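ABC transporter ATP-binding protein (Sulfolobus tokodaii, PDB 2PJZ) probably binds and hydrolyses ATP as the nucleotide-binding subunit of an ABC transporter, perhaps one that imports cobalt. Local coordinates at residues A[1-9]-A[55-63]; A[164-172]-A[184-194]. One frame throughout, in Å; residues are numbered along the deposited sequence.

Interaction 1 of 2, residues A[1-9]-A[55-63]; sequences MIQLKNVGI and PYSGNIFIN. With SO4 (sulfate ion), chain F.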
loop_
_atom_site.group_PDB
_atom_site.type_symbol
_atom_site.label_atom_id
_atom_site.label_comp_id
_atom_site.label_asym_id
_atom_site.label_seq_id
_atom_site.Cartn_x
_atom_site.Cartn_y
_atom_site.Cartn_z
ATOM N N MET A 1 -4.230 -15.071 3.787
ATOM C CA MET A 1 -3.499 -14.738 5.057
ATOM C C MET A 1 -2.095 -14.211 4.730
ATOM O O MET A 1 -1.321 -14.876 4.010
ATOM C CB MET A 1 -3.366 -15.964 5.946
ATOM C CG MET A 1 -2.597 -15.692 7.296
ATOM S SD MET A 1 -3.431 -14.550 8.501
ATOM C CE MET A 1 -4.837 -15.617 9.022
ATOM N N ILE A 2 -1.763 -13.031 5.250
ATOM C CA ILE A 2 -0.375 -12.518 5.178
ATOM C C ILE A 2 0.072 -12.379 6.612
ATOM O O ILE A 2 -0.649 -11.776 7.435
ATOM C CB ILE A 2 -0.315 -11.091 4.507
ATOM C CG1 ILE A 2 -0.880 -11.117 3.082
ATOM C CG2 ILE A 2 1.112 -10.496 4.564
ATOM C CD1 ILE A 2 -1.194 -9.707 2.534
ATOM N N GLN A 3 1.200 -12.994 6.956
ATOM C CA GLN A 3 1.739 -12.865 8.320
ATOM C C GLN A 3 3.148 -12.294 8.231
ATOM O O GLN A 3 3.995 -12.899 7.572
ATOM C CB GLN A 3 1.860 -14.204 9.020
ATOM C CG GLN A 3 0.552 -14.961 9.251
ATOM C CD GLN A 3 0.841 -16.406 9.554
ATOM O OE1 GLN A 3 0.850 -17.245 8.647
ATOM N NE2 GLN A 3 1.147 -16.700 10.822
ATOM N N LEU A 4 3.382 -11.147 8.881
ATOM C CA LEU A 4 4.775 -10.667 9.090
ATOM C C LEU A 4 5.124 -10.999 10.503
ATOM O O LEU A 4 4.432 -10.552 11.469
ATOM C CB LEU A 4 4.925 -9.152 8.828
ATOM C CG LEU A 4 4.961 -8.660 7.372
ATOM C CD1 LEU A 4 3.725 -9.067 6.561
ATOM C CD2 LEU A 4 5.165 -7.147 7.350
ATOM N N LYS A 5 6.146 -11.835 10.695
ATOM C CA LYS A 5 6.525 -12.251 12.063
ATOM C C LYS A 5 7.944 -11.817 12.401
ATOM O O LYS A 5 8.911 -12.473 11.997
ATOM C CB LYS A 5 6.389 -13.775 12.284
ATOM C CG LYS A 5 5.094 -14.430 11.767
ATOM C CD LYS A 5 3.820 -13.927 12.451
ATOM C CE LYS A 5 3.667 -14.420 13.920
ATOM N NZ LYS A 5 2.371 -13.953 14.521
ATOM N N ASN A 6 8.044 -10.707 13.125
ATOM C CA ASN A 6 9.309 -10.106 13.566
ATOM C C ASN A 6 10.193 -9.732 12.362
ATOM O O ASN A 6 11.364 -10.116 12.282
ATOM C CB ASN A 6 10.075 -11.075 14.494
ATOM C CG ASN A 6 11.215 -10.382 15.239
ATOM O OD1 ASN A 6 11.061 -9.248 15.689
ATOM N ND2 ASN A 6 12.350 -11.055 15.355
ATOM N N VAL A 7 9.608 -8.994 11.427
ATOM C CA VAL A 7 10.326 -8.583 10.216
ATOM C C VAL A 7 11.234 -7.378 10.499
ATOM O O VAL A 7 10.839 -6.451 11.207
ATOM C CB VAL A 7 9.331 -8.271 9.072
ATOM C CG1 VAL A 7 10.066 -7.720 7.818
ATOM C CG2 VAL A 7 8.601 -9.567 8.709
ATOM N N GLY A 8 12.447 -7.409 9.955
ATOM C CA GLY A 8 13.339 -6.234 10.040
ATOM C C GLY A 8 13.833 -5.979 8.622
ATOM O O GLY A 8 14.022 -6.926 7.832
ATOM N N ILE A 9 13.995 -4.713 8.249
ATOM C CA ILE A 9 14.573 -4.404 6.952
ATOM C C ILE A 9 15.406 -3.150 7.064
ATOM O O ILE A 9 15.020 -2.208 7.749
ATOM C CB ILE A 9 13.519 -4.190 5.832
ATOM C CG1 ILE A 9 12.270 -5.066 6.029
ATOM C CG2 ILE A 9 14.184 -4.422 4.476
ATOM C CD1 ILE A 9 11.138 -4.775 5.079
ATOM N N PRO A 55 15.706 -8.780 0.471
ATOM C CA PRO A 55 15.914 -9.604 1.661
ATOM C C PRO A 55 15.416 -8.859 2.904
ATOM O O PRO A 55 15.303 -7.621 2.889
ATOM C CB PRO A 55 17.426 -9.763 1.761
ATOM C CG PRO A 55 18.017 -8.738 0.869
ATOM C CD PRO A 55 16.964 -8.247 -0.085
ATOM N N TYR A 56 15.160 -9.625 3.961
ATOM C CA TYR A 56 14.599 -9.099 5.210
ATOM C C TYR A 56 15.003 -10.095 6.303
ATOM O O TYR A 56 15.261 -11.284 6.018
ATOM C CB TYR A 56 13.024 -9.004 5.112
ATOM C CG TYR A 56 12.369 -10.290 4.652
ATOM C CD1 TYR A 56 11.888 -11.207 5.576
ATOM C CD2 TYR A 56 12.274 -10.608 3.275
ATOM C CE1 TYR A 56 11.310 -12.444 5.162
ATOM C CE2 TYR A 56 11.725 -11.834 2.853
ATOM C CZ TYR A 56 11.255 -12.726 3.795
ATOM O OH TYR A 56 10.718 -13.936 3.401
ATOM N N SER A 57 15.021 -9.641 7.551
ATOM C CA SER A 57 15.129 -10.580 8.675
ATOM C C SER A 57 13.716 -10.953 9.152
ATOM O O SER A 57 12.730 -10.238 8.823
ATOM C CB SER A 57 15.945 -9.970 9.800
ATOM O OG SER A 57 15.319 -8.795 10.301
ATOM N N GLY A 58 13.621 -12.044 9.909
ATOM C CA GLY A 58 12.313 -12.586 10.329
ATOM C C GLY A 58 11.651 -13.337 9.173
ATOM O O GLY A 58 12.319 -13.774 8.212
ATOM N N ASN A 59 10.334 -13.478 9.247
ATOM C CA ASN A 59 9.604 -14.356 8.327
ATOM C C ASN A 59 8.350 -13.697 7.863
ATOM O O ASN A 59 7.730 -12.933 8.601
ATOM C CB ASN A 59 9.301 -15.685 9.042
ATOM C CG ASN A 59 10.576 -16.493 9.260
ATOM O OD1 ASN A 59 11.139 -16.518 10.379
ATOM N ND2 ASN A 59 11.133 -16.978 8.184
ATOM N N ILE A 60 7.991 -13.945 6.603
ATOM C CA ILE A 60 6.744 -13.439 6.022
ATOM C C ILE A 60 6.074 -14.641 5.376
ATOM O O ILE A 60 6.685 -15.316 4.512
ATOM C CB ILE A 60 6.998 -12.336 4.919
ATOM C CG1 ILE A 60 7.773 -11.127 5.536
ATOM C CG2 ILE A 60 5.646 -11.878 4.263
ATOM C CD1 ILE A 60 8.318 -10.066 4.537
ATOM N N PHE A 61 4.818 -14.898 5.762
ATOM C CA PHE A 61 4.067 -16.047 5.219
ATOM C C PHE A 61 2.853 -15.595 4.435
ATOM O O PHE A 61 2.071 -14.779 4.940
ATOM C CB PHE A 61 3.594 -17.002 6.347
ATOM C CG PHE A 61 4.733 -17.581 7.173
ATOM C CD1 PHE A 61 5.338 -18.804 6.823
ATOM C CD2 PHE A 61 5.210 -16.887 8.254
ATOM C CE1 PHE A 61 6.400 -19.345 7.599
ATOM C CE2 PHE A 61 6.251 -17.417 9.064
ATOM C CZ PHE A 61 6.871 -18.639 8.702
ATOM N N ILE A 62 2.700 -16.102 3.217
ATOM C CA ILE A 62 1.492 -15.859 2.429
ATOM C C ILE A 62 0.796 -17.211 2.285
ATOM O O ILE A 62 1.345 -18.127 1.700
ATOM C CB ILE A 62 1.833 -15.263 1.038
ATOM C CG1 ILE A 62 2.633 -13.928 1.202
ATOM C CG2 ILE A 62 0.577 -15.025 0.195
ATOM C CD1 ILE A 62 3.131 -13.384 -0.145
ATOM N N ASN A 63 -0.376 -17.333 2.891
ATOM C CA ASN A 63 -1.083 -18.630 2.945
ATOM C C ASN A 63 -0.153 -19.751 3.403
ATOM O O ASN A 63 -0.130 -20.854 2.818
ATOM C CB ASN A 63 -1.821 -18.914 1.620
ATOM C CG ASN A 63 -3.043 -18.016 1.457
ATOM O OD1 ASN A 63 -3.591 -17.514 2.443
ATOM N ND2 ASN A 63 -3.469 -17.799 0.219
HETATM S S SO4 F . 17.851 -6.571 9.587
HETATM O O1 SO4 F . 18.099 -5.063 9.685
HETATM O O2 SO4 F . 19.038 -7.537 9.541
HETATM O O3 SO4 F . 17.047 -6.991 10.750
HETATM O O4 SO4 F . 17.026 -6.759 8.378
HETATM O O HOH W 1 0.209 -17.028 6.068
HETATM O O HOH W 2 10.143 -14.670 12.572
HETATM O O HOH W 3 13.866 -9.458 12.519
#

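Interaction 2 of 2, residues A[164-172]-A[184-194]; sequences RHVISRYIK and ELDMLNLYKEY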
loop_
_atom_site.group_PDB
_atom_site.type_symbol
_atom_site.label_atom_id
_atom_site.label_comp_id
_atom_site.label_asym_id
_atom_site.label_seq_id
_atom_site.Cartn_x
_atom_site.Cartn_y
_atom_site.Cartn_z
ATOM N N ARG A 164 -8.365 8.702 -10.183
ATOM C CA ARG A 164 -8.277 8.158 -8.828
ATOM C C ARG A 164 -9.563 7.444 -8.424
ATOM O O ARG A 164 -9.536 6.368 -7.799
ATOM C CB ARG A 164 -7.964 9.243 -7.815
ATOM C CG ARG A 164 -6.509 9.671 -7.779
ATOM C CD ARG A 164 -6.348 10.840 -6.848
ATOM N NE ARG A 164 -4.953 11.002 -6.454
ATOM C CZ ARG A 164 -4.536 11.689 -5.393
ATOM N NH1 ARG A 164 -5.404 12.319 -4.608
ATOM N NH2 ARG A 164 -3.243 11.759 -5.126
ATOM N N HIS A 165 -10.692 8.060 -8.768
ATOM C CA HIS A 165 -11.996 7.484 -8.507
ATOM C C HIS A 165 -12.272 6.232 -9.303
ATOM O O HIS A 165 -12.854 5.275 -8.776
ATOM C CB HIS A 165 -13.082 8.542 -8.729
ATOM C CG HIS A 165 -13.263 9.424 -7.540
ATOM N ND1 HIS A 165 -12.353 10.404 -7.202
ATOM C CD2 HIS A 165 -14.189 9.409 -6.552
ATOM C CE1 HIS A 165 -12.740 10.992 -6.085
ATOM N NE2 HIS A 165 -13.841 10.395 -5.660
ATOM N N VAL A 166 -11.853 6.224 -10.562
ATOM C CA VAL A 166 -11.989 5.044 -11.412
ATOM C C VAL A 166 -11.145 3.864 -10.870
ATOM O O VAL A 166 -11.664 2.751 -10.684
ATOM C CB VAL A 166 -11.662 5.361 -12.891
ATOM C CG1 VAL A 166 -11.644 4.089 -13.719
ATOM C CG2 VAL A 166 -12.730 6.320 -13.465
ATOM N N ILE A 167 -9.872 4.120 -10.572
ATOM C CA ILE A 167 -8.995 3.044 -10.092
ATOM C C ILE A 167 -9.413 2.552 -8.693
ATOM O O ILE A 167 -9.275 1.384 -8.387
ATOM C CB ILE A 167 -7.485 3.432 -10.173
ATOM C CG1 ILE A 167 -6.586 2.180 -10.173
ATOM C CG2 ILE A 167 -7.097 4.391 -9.045
ATOM C CD1 ILE A 167 -6.759 1.285 -11.359
ATOM N N SER A 168 -9.955 3.445 -7.867
ATOM C CA SER A 168 -10.431 3.087 -6.533
ATOM C C SER A 168 -11.582 2.094 -6.625
ATOM O O SER A 168 -11.668 1.175 -5.825
ATOM C CB SER A 168 -10.866 4.324 -5.751
ATOM O OG SER A 168 -11.217 3.996 -4.421
ATOM N N ARG A 169 -12.458 2.290 -7.605
ATOM C CA ARG A 169 -13.571 1.373 -7.841
ATOM C C ARG A 169 -13.024 -0.029 -8.141
ATOM O O ARG A 169 -13.519 -1.019 -7.609
ATOM C CB ARG A 169 -14.542 1.918 -8.931
ATOM C CG ARG A 169 -15.406 3.118 -8.369
ATOM C CD ARG A 169 -16.203 4.073 -9.373
ATOM N NE ARG A 169 -16.721 5.246 -8.611
ATOM C CZ ARG A 169 -16.547 6.546 -8.921
ATOM N NH1 ARG A 169 -15.927 6.902 -10.046
ATOM N NH2 ARG A 169 -17.026 7.506 -8.114
ATOM N N TYR A 170 -11.958 -0.113 -8.935
ATOM C CA TYR A 170 -11.367 -1.433 -9.247
ATOM C C TYR A 170 -10.599 -2.047 -8.070
ATOM O O TYR A 170 -10.612 -3.264 -7.873
ATOM C CB TYR A 170 -10.467 -1.326 -10.471
ATOM C CG TYR A 170 -11.242 -1.203 -11.758
ATOM C CD1 TYR A 170 -12.104 -2.217 -12.167
ATOM C CD2 TYR A 170 -11.091 -0.087 -12.578
ATOM C CE1 TYR A 170 -12.816 -2.113 -13.352
ATOM C CE2 TYR A 170 -11.802 0.029 -13.769
ATOM C CZ TYR A 170 -12.659 -0.981 -14.144
ATOM O OH TYR A 170 -13.346 -0.859 -15.331
ATOM N N ILE A 171 -9.902 -1.192 -7.330
ATOM C CA ILE A 171 -9.175 -1.597 -6.119
ATOM C C ILE A 171 -10.166 -2.210 -5.137
ATOM O O ILE A 171 -9.882 -3.219 -4.499
ATOM C CB ILE A 171 -8.388 -0.374 -5.507
ATOM C CG1 ILE A 171 -7.200 -0.033 -6.411
ATOM C CG2 ILE A 171 -7.945 -0.639 -4.042
ATOM C CD1 ILE A 171 -6.466 1.270 -6.086
ATOM N N LYS A 172 -11.350 -1.618 -5.028
ATOM C CA LYS A 172 -12.338 -2.103 -4.076
ATOM C C LYS A 172 -13.018 -3.390 -4.537
ATOM O O LYS A 172 -13.372 -4.244 -3.709
ATOM C CB LYS A 172 -13.308 -0.982 -3.683
ATOM C CG LYS A 172 -12.556 0.192 -2.970
ATOM C CD LYS A 172 -13.388 1.499 -2.906
ATOM C CE LYS A 172 -14.433 1.484 -1.811
ATOM N NZ LYS A 172 -15.075 2.854 -1.748
ATOM N N GLU A 184 -0.696 9.605 1.226
ATOM C CA GLU A 184 -1.738 10.561 0.827
ATOM C C GLU A 184 -3.043 10.439 1.612
ATOM O O GLU A 184 -3.718 9.429 1.565
ATOM C CB GLU A 184 -2.032 10.410 -0.665
ATOM C CG GLU A 184 -0.768 10.395 -1.472
ATOM C CD GLU A 184 -1.025 10.577 -2.925
ATOM O OE1 GLU A 184 -1.635 9.674 -3.527
ATOM O OE2 GLU A 184 -0.592 11.619 -3.466
ATOM N N LEU A 185 -3.395 11.489 2.325
ATOM C CA LEU A 185 -4.529 11.434 3.230
ATOM C C LEU A 185 -5.835 11.791 2.527
ATOM O O LEU A 185 -6.914 11.442 3.005
ATOM C CB LEU A 185 -4.283 12.375 4.416
ATOM C CG LEU A 185 -3.073 12.110 5.307
ATOM C CD1 LEU A 185 -2.862 13.289 6.218
ATOM C CD2 LEU A 185 -3.207 10.818 6.130
ATOM N N ASP A 186 -5.732 12.472 1.382
ATOM C CA ASP A 186 -6.910 12.933 0.638
ATOM C C ASP A 186 -7.705 11.793 -0.014
ATOM O O ASP A 186 -8.800 12.004 -0.547
ATOM C CB ASP A 186 -6.514 14.031 -0.380
ATOM C CG ASP A 186 -5.593 13.522 -1.513
ATOM O OD1 ASP A 186 -5.224 12.324 -1.538
ATOM O OD2 ASP A 186 -5.241 14.339 -2.409
ATOM N N MET A 187 -7.156 10.578 0.037
ATOM C CA MET A 187 -7.822 9.447 -0.563
ATOM C C MET A 187 -8.612 8.583 0.420
ATOM O O MET A 187 -9.406 7.732 0.002
ATOM C CB MET A 187 -6.816 8.586 -1.328
ATOM C CG MET A 187 -7.453 8.084 -2.596
ATOM S SD MET A 187 -7.437 9.481 -3.705
ATOM C CE MET A 187 -9.137 9.521 -4.306
ATOM N N LEU A 188 -8.419 8.820 1.713
ATOM C CA LEU A 188 -9.015 7.967 2.743
ATOM C C LEU A 188 -10.542 7.977 2.773
ATOM O O LEU A 188 -11.147 7.007 3.234
ATOM C CB LEU A 188 -8.456 8.310 4.119
ATOM C CG LEU A 188 -6.971 8.006 4.354
ATOM C CD1 LEU A 188 -6.549 8.530 5.722
ATOM C CD2 LEU A 188 -6.666 6.497 4.223
ATOM N N ASN A 189 -11.156 9.066 2.277
ATOM C CA ASN A 189 -12.609 9.228 2.301
ATOM C C ASN A 189 -13.301 8.208 1.414
ATOM O O ASN A 189 -14.510 8.016 1.505
ATOM C CB ASN A 189 -12.989 10.630 1.833
ATOM C CG ASN A 189 -12.652 10.847 0.383
ATOM O OD1 ASN A 189 -11.565 11.335 0.050
ATOM N ND2 ASN A 189 -13.548 10.425 -0.501
ATOM N N LEU A 190 -12.543 7.587 0.523
ATOM C CA LEU A 190 -13.090 6.519 -0.318
ATOM C C LEU A 190 -12.882 5.142 0.317
ATOM O O LEU A 190 -13.324 4.136 -0.229
ATOM C CB LEU A 190 -12.445 6.548 -1.707
ATOM C CG LEU A 190 -12.922 7.627 -2.691
ATOM C CD1 LEU A 190 -12.143 7.480 -3.981
ATOM C CD2 LEU A 190 -14.428 7.512 -2.950
ATOM N N TYR A 191 -12.223 5.104 1.475
ATOM C CA TYR A 191 -11.856 3.834 2.095
ATOM C C TYR A 191 -12.315 3.698 3.532
ATOM O O TYR A 191 -11.660 3.031 4.320
ATOM C CB TYR A 191 -10.344 3.591 1.955
ATOM C CG TYR A 191 -9.965 3.325 0.532
ATOM C CD1 TYR A 191 -9.931 2.023 0.027
ATOM C CD2 TYR A 191 -9.699 4.385 -0.346
ATOM C CE1 TYR A 191 -9.613 1.783 -1.309
ATOM C CE2 TYR A 191 -9.386 4.150 -1.671
ATOM C CZ TYR A 191 -9.335 2.850 -2.145
ATOM O OH TYR A 191 -9.020 2.638 -3.465
ATOM N N LYS A 192 -13.482 4.272 3.844
ATOM C CA LYS A 192 -14.036 4.295 5.205
ATOM C C LYS A 192 -14.271 2.917 5.774
ATOM O O LYS A 192 -14.111 2.708 6.992
ATOM C CB LYS A 192 -15.365 5.080 5.246
ATOM C CG LYS A 192 -15.256 6.488 4.738
ATOM C CD LYS A 192 -16.637 7.184 4.631
ATOM C CE LYS A 192 -16.432 8.686 4.451
ATOM N NZ LYS A 192 -17.734 9.436 4.583
ATOM N N GLU A 193 -14.620 1.967 4.916
ATOM C CA GLU A 193 -14.924 0.615 5.403
ATOM C C GLU A 193 -13.659 -0.220 5.675
ATOM O O GLU A 193 -13.742 -1.390 6.098
ATOM C CB GLU A 193 -15.914 -0.100 4.454
ATOM C CG GLU A 193 -15.392 -0.458 3.046
ATOM C CD GLU A 193 -15.411 0.665 1.986
ATOM O OE1 GLU A 193 -15.914 0.371 0.863
ATOM O OE2 GLU A 193 -14.894 1.789 2.226
ATOM N N TYR A 194 -12.493 0.394 5.477
ATOM C CA TYR A 194 -11.202 -0.331 5.575
ATOM C C TYR A 194 -10.520 -0.059 6.880
ATOM O O TYR A 194 -10.847 0.923 7.535
ATOM C CB TYR A 194 -10.283 0.063 4.422
ATOM C CG TYR A 194 -10.750 -0.489 3.123
ATOM C CD1 TYR A 194 -9.906 -1.227 2.302
ATOM C CD2 TYR A 194 -12.055 -0.264 2.696
ATOM C CE1 TYR A 194 -10.386 -1.749 1.078
ATOM C CE2 TYR A 194 -12.530 -0.781 1.524
ATOM C CZ TYR A 194 -11.713 -1.519 0.718
ATOM O OH TYR A 194 -12.265 -1.992 -0.450
#

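Interaction 1 of 2, residues A[1-9]-A[55-63]
Strand 2-5 and strand 59-62 pair as antiparallel neighbours in the small antiparallel sheet of the ATP-binding domain. Their axes run 4.7 Å apart at 171°. Gln-3 and Phe-61 form a hydrogen-bonded pair, Gln-3 N to Phe-61 O and Phe-61 N to Gln-3 O. At the start of the chain Met-1 N bonds Asn-63 OD1 at 2.9 Å, tilted 31° from the carbonyl plane, and also hydrogen-bonds Glu-177. Asn-63 ND2 bonds Tyr-73. The pairing carries on through Lys-5 and Asn-59. A beta bulge then shifts the register by one before Gly-8 pairs with Ser-57. Asn-6 and Val-7 both face Ile-24 on the next strand, a G1 bulge. Gly-58 sits opposite the bulge with a positive phi, and a CB there would clash with Asn-6 O.

This sheet is the antiparallel beta subdomain found in ABC ATPases, beside the core that carries the P-loop. Its buried face joins Ile-2, Leu-4, Ile-60 and Ile-62. Leu-4 and Ile-60 lie side by side, CD1 of Leu-4 4.1 Å from CG2 of Ile-60. Val-7 crosses Ile-60 at about a right angle. With Val-7 CG1 anti to the backbone N (chi1 175°), its CG2 is turned to Ile-60, 3.6 Å from CG1 of that residue. Leu-4 and Ile-9 also pack on helix 43-50.

The other face is more polar. In the conformer given, Lys-5 CG lies at the edge of the Phe-61 ring, 4.2 Å from Phe-61 CE2, while Lys-5 NZ leads away to a salt bridge with Glu-27. One water links Lys-5 O to Asn-59 OD1. Another donates to Asn-6 O and Ser-57 OG. Ser-57 OG in turn donates to O3 of a sulfate, probably from the crystallisation liquor.

Interaction 2 of 2, residues A[164-172]-A[184-194]
Arg-164 reaches from helix 161-173 to two acids on the facing loop, forming a salt-bridge network. Its NH1 bonds Asp-186 OD2 at 3.0 Å. The acceptor lies in the guanidinium plane, but the nitrogen stands above the carboxylate plane, and the two planes are 87° apart. A weak bond from NH1 to Asp-186 OD1 adds to the pair. Arg-164 NH2 forms a salt bridge with Glu-184 OE1 at 3.1 Å. The side chain is extended from CG to NE (chi2 174°, chi3 162°), which carries the charge across to the acids. NE is held by Phe-156 O. An alanine here is likely to leave both Asp-186 and Glu-184 without their cationic mate and the Met-187 sulfur without the arm it packs on.

At the far end of the helix segment Lys-172 NZ bonds Leu-190 O at 2.6 Å, in the carbonyl plane. Its salt bridge to Glu-193 is long. In the conformer given, Ser-168 OG lies 2.8 Å from Tyr-191 OH, the two hydroxyls meeting in the middle of the interface.

The contact belongs to the P-loop NTPase core. The helix leads into strand 177-182, and residues 184-194 connect that strand to strand 195-200. They hold a short 3-10 segment at 188-190 and a type I turn from Tyr-191 to Tyr-194.

Packing surrounds the polar groups. Met-187 SD lies against the Arg-164 arm, 3.6 Å from Arg-164 CD. Leu-190 CD1 sits over one face of the His-165 ring in a CH-pi contact, 3.9 Å from the centroid. Ile-171 CG2 meets the edge of the Tyr-191 ring. Separately, the Lys-172 CG methylene rests 3.3 Å from the hydroxyl oxygen Tyr-194 OH, which is bonded to Lys-32.

How the interactions relate
Interactions 1 and 2 lie on opposite sides of the chain's centre, their centres 26 Å apart and their nearest atoms about 12 Å apart. They share no element and do not touch. Both are partly buried. Interaction 1 joins neighbouring strands of one antiparallel sheet, so main-chain hydrogen bonds do most of the work, with aliphatic groups on the covered face and waters on the other. Interaction 2 joins a helix to a loop flanking the mixed sheet. Each of its polar links involves at least one side chain, and one of them ends on a backbone carbonyl. Salt bridges lie at the more accessible margin, a hydroxyl pair and tyrosine packing deeper in.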